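Local coordinates for apolipophorin III (Locusta migratoria, PDB 1AEP), which helps load diacylglycerol into lipophorin by covering the lipoprotein's growing hydrophobic surface, supporting lipid transport in insect flight, at residues K49-A63 / L74-A88. Numbering follows the deposited sequence.
Sequences KTKIAEVTTSLKQEA and LNAFARNLNNSIHDA
Lys49 reaches across to segment 74-88, where its NZ donates a hydrogen bond to His86 O, 2.6 Å away. CG stands anti to the backbone N (chi1 -176°); a bend at chi2 lays CD against Ile85 O, and a second at chi3 turns the chain on toward His86. Replacing this lysine with alanine is likely to leave the His86 carbonyl without this donor and the backbone there less firmly tied to helix 36-63. Midway along, Thr56 OG1 donates to Ala78 O at 3.1 Å, coming from above the carbonyl plane; that oxygen also takes the helical N-H of Asn82. Here the backbones are close, with Thr56 CA 4.5 Å from Ala78 CA. Around these bonds the packing is apolar: Ile52 CG2 meets CG1 of Ile85, Leu59 CD2 approaches Phe77 CE2 obliquely at 4.0 Å, and Leu59 crosses Leu74 at about a right angle. At the edge, Lys60 CE lies over one face of the poorly ordered Arg79 guanidinium, two like charges close without a hydrogen bond. Segments 49-63 and 74-83 run nearly antiparallel (166°), their axes approaching to 8.3 Å, in consecutive helices of the five-helix bundle; helix 94-121 packs on Ile52, Phe77 and Leu81, while helix 131-154 touches Ile52 and Val55.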
ATOM      1  N   LYS A  49      -3.742   5.659  -3.384  1.00 18.07           N
ATOM      2  CA  LYS A  49      -4.659   5.800  -2.283  1.00  1.00           C
ATOM      3  C   LYS A  49      -5.956   5.108  -2.640  1.00  1.47           C
ATOM      4  O   LYS A  49      -6.585   4.414  -1.846  1.00 38.85           O
ATOM      5  CB  LYS A  49      -4.824   7.305  -2.213  1.00 17.35           C
ATOM      6  CG  LYS A  49      -5.651   7.929  -1.114  1.00 21.36           C
ATOM      7  CD  LYS A  49      -5.107   9.292  -0.692  1.00 41.87           C
ATOM      8  CE  LYS A  49      -5.935  10.526  -1.121  1.00 90.79           C
ATOM      9  NZ  LYS A  49      -5.738  11.692  -0.244  1.00 60.11           N
ATOM     10  N   THR A  50      -6.363   5.339  -3.878  1.00 20.04           N
ATOM     11  CA  THR A  50      -7.626   4.814  -4.406  1.00 29.48           C
ATOM     12  C   THR A  50      -7.702   3.315  -4.349  1.00 20.24           C
ATOM     13  O   THR A  50      -8.713   2.723  -4.004  1.00 31.70           O
ATOM     14  CB  THR A  50      -7.961   5.376  -5.810  1.00 20.92           C
ATOM     15  OG1 THR A  50      -8.428   6.704  -5.764  1.00 41.51           O
ATOM     16  CG2 THR A  50      -8.857   4.504  -6.666  1.00 17.60           C
ATOM     17  N   LYS A  51      -6.610   2.708  -4.778  1.00 30.10           N
ATOM     18  CA  LYS A  51      -6.496   1.280  -4.803  1.00 11.03           C
ATOM     19  C   LYS A  51      -6.444   0.678  -3.392  1.00 50.65           C
ATOM     20  O   LYS A  51      -7.166  -0.273  -3.109  1.00 18.37           O
ATOM     21  CB  LYS A  51      -5.295   0.881  -5.623  1.00 25.03           C
ATOM     22  CG  LYS A  51      -5.570   1.021  -7.102  1.00  3.47           C
ATOM     23  CD  LYS A  51      -6.477  -0.072  -7.603  1.00 79.20           C
ATOM     24  CE  LYS A  51      -6.844   0.071  -9.077  1.00100.00           C
ATOM     25  NZ  LYS A  51      -8.024  -0.706  -9.497  1.00100.00           N
ATOM     26  N   ILE A  52      -5.592   1.218  -2.510  1.00 11.00           N
ATOM     27  CA  ILE A  52      -5.467   0.754  -1.129  1.00 18.43           C
ATOM     28  C   ILE A  52      -6.776   0.825  -0.362  1.00 19.93           C
ATOM     29  O   ILE A  52      -7.126  -0.008   0.477  1.00 54.16           O
ATOM     30  CB  ILE A  52      -4.431   1.576  -0.383  1.00 15.44           C
ATOM     31  CG1 ILE A  52      -3.110   1.129  -0.967  1.00  9.78           C
ATOM     32  CG2 ILE A  52      -4.476   1.281   1.111  1.00 17.33           C
ATOM     33  CD1 ILE A  52      -2.548  -0.060  -0.201  1.00 71.66           C
ATOM     34  N   ALA A  53      -7.527   1.843  -0.666  1.00 22.13           N
ATOM     35  CA  ALA A  53      -8.804   1.964  -0.035  1.00 37.72           C
ATOM     36  C   ALA A  53      -9.770   0.880  -0.548  1.00  5.69           C
ATOM     37  O   ALA A  53     -10.706   0.456   0.133  1.00 57.14           O
ATOM     38  CB  ALA A  53      -9.273   3.375  -0.353  1.00 23.90           C
ATOM     39  N   GLU A  54      -9.543   0.421  -1.775  1.00 59.40           N
ATOM     40  CA  GLU A  54     -10.386  -0.608  -2.351  1.00  9.87           C
ATOM     41  C   GLU A  54     -10.271  -1.888  -1.570  1.00 22.98           C
ATOM     42  O   GLU A  54     -11.271  -2.532  -1.247  1.00 31.63           O
ATOM     43  CB  GLU A  54      -9.958  -0.919  -3.788  1.00 47.39           C
ATOM     44  CG  GLU A  54     -11.101  -1.081  -4.789  1.00 76.75           C
ATOM     45  CD  GLU A  54     -10.670  -0.655  -6.159  1.00100.00           C
ATOM     46  OE1 GLU A  54     -10.124  -1.397  -6.926  1.00100.00           O
ATOM     47  OE2 GLU A  54     -10.935   0.634  -6.373  1.00100.00           O
ATOM     48  N   VAL A  55      -9.013  -2.246  -1.295  1.00  3.17           N
ATOM     49  CA  VAL A  55      -8.607  -3.410  -0.551  1.00 26.39           C
ATOM     50  C   VAL A  55      -9.219  -3.357   0.820  1.00  1.20           C
ATOM     51  O   VAL A  55      -9.929  -4.265   1.264  1.00 45.88           O
ATOM     52  CB  VAL A  55      -7.072  -3.317  -0.414  1.00  4.91           C
ATOM     53  CG1 VAL A  55      -6.507  -4.323   0.527  1.00 26.70           C
ATOM     54  CG2 VAL A  55      -6.437  -3.494  -1.753  1.00  1.13           C
ATOM     55  N   THR A  56      -8.963  -2.245   1.501  1.00 18.98           N
ATOM     56  CA  THR A  56      -9.508  -2.024   2.816  1.00  8.06           C
ATOM     57  C   THR A  56     -10.986  -2.357   2.893  1.00 14.23           C
ATOM     58  O   THR A  56     -11.457  -2.991   3.826  1.00 33.25           O
ATOM     59  CB  THR A  56      -9.313  -0.545   3.103  1.00 16.30           C
ATOM     60  OG1 THR A  56      -8.014  -0.351   3.611  1.00 30.25           O
ATOM     61  CG2 THR A  56     -10.346  -0.133   4.101  1.00 20.79           C
ATOM     62  N   THR A  57     -11.726  -1.926   1.874  1.00 25.53           N
ATOM     63  CA  THR A  57     -13.152  -2.169   1.792  1.00 11.26           C
ATOM     64  C   THR A  57     -13.500  -3.615   1.537  1.00 21.26           C
ATOM     65  O   THR A  57     -14.427  -4.180   2.087  1.00 33.34           O
ATOM     66  CB  THR A  57     -13.787  -1.243   0.764  1.00 16.71           C
ATOM     67  OG1 THR A  57     -13.620   0.038   1.305  1.00 36.80           O
ATOM     68  CG2 THR A  57     -15.261  -1.556   0.640  1.00100.00           C
ATOM     69  N   SER A  58     -12.716  -4.250   0.726  1.00 21.67           N
ATOM     70  CA  SER A  58     -13.052  -5.620   0.479  1.00  1.41           C
ATOM     71  C   SER A  58     -12.687  -6.544   1.630  1.00  7.05           C
ATOM     72  O   SER A  58     -13.291  -7.592   1.824  1.00 29.80           O
ATOM     73  CB  SER A  58     -12.425  -6.006  -0.838  1.00 11.23           C
ATOM     74  OG  SER A  58     -11.072  -6.219  -0.623  1.00 47.31           O
ATOM     75  N   LEU A  59     -11.709  -6.157   2.417  1.00 19.82           N
ATOM     76  CA  LEU A  59     -11.287  -6.939   3.560  1.00 14.93           C
ATOM     77  C   LEU A  59     -12.240  -6.698   4.714  1.00 44.35           C
ATOM     78  O   LEU A  59     -12.479  -7.559   5.547  1.00 22.83           O
ATOM     79  CB  LEU A  59      -9.945  -6.333   4.004  1.00 22.92           C
ATOM     80  CG  LEU A  59      -8.662  -7.145   3.914  1.00 17.35           C
ATOM     81  CD1 LEU A  59      -8.791  -8.276   2.963  1.00  1.68           C
ATOM     82  CD2 LEU A  59      -7.576  -6.181   3.487  1.00  6.98           C
ATOM     83  N   LYS A  60     -12.783  -5.491   4.778  1.00 12.76           N
ATOM     84  CA  LYS A  60     -13.723  -5.207   5.823  1.00 20.67           C
ATOM     85  C   LYS A  60     -14.920  -6.169   5.658  1.00 21.52           C
ATOM     86  O   LYS A  60     -15.492  -6.680   6.609  1.00 52.56           O
ATOM     87  CB  LYS A  60     -14.185  -3.756   5.699  1.00 12.99           C
ATOM     88  CG  LYS A  60     -13.579  -2.824   6.732  1.00 18.91           C
ATOM     89  CD  LYS A  60     -13.457  -1.385   6.252  1.00 49.59           C
ATOM     90  CE  LYS A  60     -13.239  -0.432   7.410  1.00 48.89           C
ATOM     91  NZ  LYS A  60     -13.029   0.956   7.002  1.00 93.59           N
ATOM     92  N   GLN A  61     -15.264  -6.383   4.393  1.00 32.86           N
ATOM     93  CA  GLN A  61     -16.384  -7.228   3.992  1.00  5.85           C
ATOM     94  C   GLN A  61     -16.189  -8.669   4.356  1.00 22.20           C
ATOM     95  O   GLN A  61     -17.091  -9.393   4.786  1.00 43.77           O
ATOM     96  CB  GLN A  61     -16.437  -7.174   2.469  1.00 18.78           C
ATOM     97  CG  GLN A  61     -17.787  -7.662   1.954  1.00 44.35           C
ATOM     98  CD  GLN A  61     -17.631  -8.455   0.694  1.00100.00           C
ATOM     99  OE1 GLN A  61     -18.306  -9.467   0.552  1.00 32.19           O
ATOM    100  NE2 GLN A  61     -16.730  -7.986  -0.185  1.00 64.65           N
ATOM    101  N   GLU A  62     -14.969  -9.072   4.167  1.00 30.34           N
ATOM    102  CA  GLU A  62     -14.609 -10.411   4.492  1.00 34.13           C
ATOM    103  C   GLU A  62     -14.766 -10.652   5.985  1.00 26.39           C
ATOM    104  O   GLU A  62     -15.335 -11.650   6.427  1.00 30.88           O
ATOM    105  CB  GLU A  62     -13.153 -10.573   4.086  1.00 33.10           C
ATOM    106  CG  GLU A  62     -12.682 -12.031   4.134  1.00 31.10           C
ATOM    107  CD  GLU A  62     -13.441 -12.896   3.187  1.00100.00           C
ATOM    108  OE1 GLU A  62     -14.067 -12.459   2.223  1.00 72.09           O
ATOM    109  OE2 GLU A  62     -13.360 -14.162   3.520  1.00 30.19           O
ATOM    110  N   ALA A  63     -14.252  -9.705   6.757  1.00 27.23           N
ATOM    111  CA  ALA A  63     -14.283  -9.811   8.194  1.00 28.77           C
ATOM    112  C   ALA A  63     -15.689 -10.074   8.686  1.00 17.69           C
ATOM    113  O   ALA A  63     -15.900 -10.745   9.687  1.00 35.41           O
ATOM    114  CB  ALA A  63     -13.727  -8.517   8.784  1.00 13.60           C
ATOM    115  N   LEU A  74      -8.979  -8.513  11.486  1.00 12.17           N
ATOM    116  CA  LEU A  74      -9.004  -8.335  10.044  1.00 21.05           C
ATOM    117  C   LEU A  74      -9.532  -6.952   9.707  1.00 44.49           C
ATOM    118  O   LEU A  74      -8.954  -6.187   8.926  1.00 27.36           O
ATOM    119  CB  LEU A  74      -9.817  -9.432   9.355  1.00 14.78           C
ATOM    120  CG  LEU A  74      -9.807  -9.218   7.852  1.00 29.49           C
ATOM    121  CD1 LEU A  74      -8.372  -9.037   7.438  1.00 10.68           C
ATOM    122  CD2 LEU A  74     -10.386 -10.421   7.171  1.00 23.82           C
ATOM    123  N   ASN A  75     -10.646  -6.631  10.356  1.00 40.66           N
ATOM    124  CA  ASN A  75     -11.298  -5.353  10.226  1.00 40.15           C
ATOM    125  C   ASN A  75     -10.334  -4.258  10.657  1.00 17.48           C
ATOM    126  O   ASN A  75     -10.197  -3.229  10.010  1.00 60.92           O
ATOM    127  CB  ASN A  75     -12.561  -5.362  11.092  1.00 23.32           C
ATOM    128  CG  ASN A  75     -13.619  -4.408  10.621  1.00 28.84           C
ATOM    129  OD1 ASN A  75     -13.546  -3.208  10.906  1.00 57.09           O
ATOM    130  ND2 ASN A  75     -14.618  -4.947   9.888  1.00 61.04           N
ATOM    131  N   ALA A  76      -9.634  -4.517  11.752  1.00 25.98           N
ATOM    132  CA  ALA A  76      -8.645  -3.579  12.253  1.00 10.40           C
ATOM    133  C   ALA A  76      -7.597  -3.262  11.209  1.00 22.14           C
ATOM    134  O   ALA A  76      -7.317  -2.104  10.911  1.00 46.46           O
ATOM    135  CB  ALA A  76      -7.924  -4.209  13.431  1.00 28.87           C
ATOM    136  N   PHE A  77      -6.979  -4.305  10.672  1.00 16.69           N
ATOM    137  CA  PHE A  77      -5.949  -4.145   9.687  1.00 25.63           C
ATOM    138  C   PHE A  77      -6.395  -3.254   8.570  1.00 11.50           C
ATOM    139  O   PHE A  77      -5.705  -2.322   8.168  1.00 19.17           O
ATOM    140  CB  PHE A  77      -5.566  -5.497   9.165  1.00 35.17           C
ATOM    141  CG  PHE A  77      -4.660  -5.464   7.967  1.00 12.69           C
ATOM    142  CD1 PHE A  77      -3.400  -4.892   8.004  1.00 35.65           C
ATOM    143  CD2 PHE A  77      -5.018  -6.129   6.800  1.00 20.73           C
ATOM    144  CE1 PHE A  77      -2.553  -4.940   6.901  1.00  3.62           C
ATOM    145  CE2 PHE A  77      -4.196  -6.161   5.681  1.00 10.66           C
ATOM    146  CZ  PHE A  77      -2.957  -5.544   5.708  1.00 27.02           C
ATOM    147  N   ALA A  78      -7.565  -3.560   8.065  1.00  9.54           N
ATOM    148  CA  ALA A  78      -8.082  -2.753   7.014  1.00 16.12           C
ATOM    149  C   ALA A  78      -8.145  -1.284   7.423  1.00 24.55           C
ATOM    150  O   ALA A  78      -7.656  -0.418   6.711  1.00 47.58           O
ATOM    151  CB  ALA A  78      -9.467  -3.227   6.710  1.00 17.73           C
ATOM    152  N   ARG A  79      -8.785  -1.005   8.562  1.00 30.29           N
ATOM    153  CA  ARG A  79      -8.934   0.359   9.044  1.00 40.76           C
ATOM    154  C   ARG A  79      -7.602   1.073   9.049  1.00 19.81           C
ATOM    155  O   ARG A  79      -7.464   2.186   8.576  1.00 49.14           O
ATOM    156  CB  ARG A  79      -9.558   0.463  10.426  1.00 28.91           C
ATOM    157  CG  ARG A  79     -11.082   0.491  10.387  1.00100.00           C
ATOM    158  CD  ARG A  79     -11.748   0.710  11.746  1.00100.00           C
ATOM    159  NE  ARG A  79     -13.116   0.163  11.838  1.00100.00           N
ATOM    160  CZ  ARG A  79     -14.182   0.555  11.118  1.00100.00           C
ATOM    161  NH1 ARG A  79     -14.110   1.540  10.205  1.00100.00           N
ATOM    162  NH2 ARG A  79     -15.361  -0.053  11.318  1.00100.00           N
ATOM    163  N   ASN A  80      -6.610   0.384   9.577  1.00 19.43           N
ATOM    164  CA  ASN A  80      -5.272   0.913   9.650  1.00 22.59           C
ATOM    165  C   ASN A  80      -4.658   1.220   8.300  1.00 38.50           C
ATOM    166  O   ASN A  80      -4.056   2.281   8.139  1.00 32.80           O
ATOM    167  CB  ASN A  80      -4.389  -0.054  10.405  1.00 55.41           C
ATOM    168  CG  ASN A  80      -4.562   0.259  11.822  1.00 42.20           C
ATOM    169  OD1 ASN A  80      -3.865   1.113  12.370  1.00100.00           O
ATOM    170  ND2 ASN A  80      -5.609  -0.356  12.443  1.00 94.78           N
ATOM    171  N   LEU A  81      -4.788   0.277   7.339  1.00 23.11           N
ATOM    172  CA  LEU A  81      -4.244   0.503   6.023  1.00 28.57           C
ATOM    173  C   LEU A  81      -4.780   1.811   5.511  1.00 46.33           C
ATOM    174  O   LEU A  81      -4.062   2.627   4.973  1.00 28.87           O
ATOM    175  CB  LEU A  81      -4.798  -0.514   5.053  1.00 25.14           C
ATOM    176  CG  LEU A  81      -3.904  -1.686   4.904  1.00  4.85           C
ATOM    177  CD1 LEU A  81      -4.581  -2.567   3.870  1.00 24.01           C
ATOM    178  CD2 LEU A  81      -2.609  -1.164   4.377  1.00 23.23           C
ATOM    179  N   ASN A  82      -6.079   2.014   5.751  1.00 16.04           N
ATOM    180  CA  ASN A  82      -6.761   3.223   5.344  1.00 61.29           C
ATOM    181  C   ASN A  82      -6.214   4.473   6.016  1.00 20.88           C
ATOM    182  O   ASN A  82      -6.179   5.557   5.439  1.00 49.80           O
ATOM    183  CB  ASN A  82      -8.208   3.155   5.710  1.00 29.04           C
ATOM    184  CG  ASN A  82      -8.875   4.273   5.007  1.00 63.34           C
ATOM    185  OD1 ASN A  82      -8.710   4.405   3.780  1.00 25.28           O
ATOM    186  ND2 ASN A  82      -9.572   5.082   5.777  1.00 71.42           N
ATOM    187  N   ASN A  83      -5.791   4.333   7.251  1.00 62.10           N
ATOM    188  CA  ASN A  83      -5.285   5.478   7.959  1.00 57.25           C
ATOM    189  C   ASN A  83      -3.911   5.921   7.503  1.00 12.37           C
ATOM    190  O   ASN A  83      -3.552   7.093   7.582  1.00100.00           O
ATOM    191  CB  ASN A  83      -5.434   5.376   9.479  1.00 57.74           C
ATOM    192  CG  ASN A  83      -6.913   5.261   9.842  1.00100.00           C
ATOM    193  OD1 ASN A  83      -7.285   5.154  11.019  1.00100.00           O
ATOM    194  ND2 ASN A  83      -7.778   5.262   8.813  1.00 85.40           N
ATOM    195  N   SER A  84      -3.133   4.989   7.013  1.00 29.89           N
ATOM    196  CA  SER A  84      -1.827   5.395   6.582  1.00 26.66           C
ATOM    197  C   SER A  84      -1.805   6.016   5.204  1.00 27.90           C
ATOM    198  O   SER A  84      -0.773   6.523   4.790  1.00 92.27           O
ATOM    199  CB  SER A  84      -0.716   4.403   6.847  1.00 49.74           C
ATOM    200  OG  SER A  84      -1.057   3.141   6.355  1.00 32.11           O
ATOM    201  N   ILE A  85      -2.947   6.022   4.500  1.00 29.49           N
ATOM    202  CA  ILE A  85      -2.985   6.628   3.167  1.00 45.84           C
ATOM    203  C   ILE A  85      -3.851   7.892   2.994  1.00 32.38           C
ATOM    204  O   ILE A  85      -3.485   8.787   2.230  1.00 83.01           O
ATOM    205  CB  ILE A  85      -3.147   5.664   1.993  1.00 18.94           C
ATOM    206  CG1 ILE A  85      -4.210   4.591   2.242  1.00 20.28           C
ATOM    207  CG2 ILE A  85      -1.818   5.051   1.609  1.00 44.35           C
ATOM    208  CD1 ILE A  85      -5.596   4.995   1.759  1.00 20.76           C
ATOM    209  N   HIS A  86      -4.991   7.941   3.681  1.00 31.73           N
ATOM    210  CA  HIS A  86      -5.940   9.046   3.601  1.00 37.66           C
ATOM    211  C   HIS A  86      -5.344  10.403   3.264  1.00 82.10           C
ATOM    212  O   HIS A  86      -5.753  11.093   2.324  1.00 44.00           O
ATOM    213  CB  HIS A  86      -6.838   9.189   4.829  1.00 46.65           C
ATOM    214  CG  HIS A  86      -8.166   9.741   4.420  1.00100.00           C
ATOM    215  ND1 HIS A  86      -8.882   9.230   3.333  1.00100.00           N
ATOM    216  CD2 HIS A  86      -8.880  10.776   4.938  1.00100.00           C
ATOM    217  CE1 HIS A  86     -10.003   9.943   3.226  1.00100.00           C
ATOM    218  NE2 HIS A  86     -10.032  10.883   4.177  1.00100.00           N
ATOM    219  N   ASP A  87      -4.361  10.777   4.058  1.00 35.18           N
ATOM    220  CA  ASP A  87      -3.707  12.049   3.888  1.00 83.41           C
ATOM    221  C   ASP A  87      -2.349  11.914   3.274  1.00 33.97           C
ATOM    222  O   ASP A  87      -1.342  12.066   3.945  1.00 86.84           O
ATOM    223  CB  ASP A  87      -3.527  12.723   5.232  1.00100.00           C
ATOM    224  CG  ASP A  87      -4.820  13.235   5.751  1.00100.00           C
ATOM    225  OD1 ASP A  87      -5.637  13.854   5.081  1.00100.00           O
ATOM    226  OD2 ASP A  87      -5.006  12.945   7.034  1.00100.00           O
ATOM    227  N   ALA A  88      -2.313  11.645   1.985  1.00 31.74           N
ATOM    228  CA  ALA A  88      -1.036  11.484   1.357  1.00 52.62           C
ATOM    229  C   ALA A  88      -0.827  12.369   0.144  1.00100.00           C
ATOM    230  O   ALA A  88       0.302  12.524  -0.331  1.00 38.45           O
ATOM    231  CB  ALA A  88      -0.779  10.026   1.093  1.00 69.83           C
TER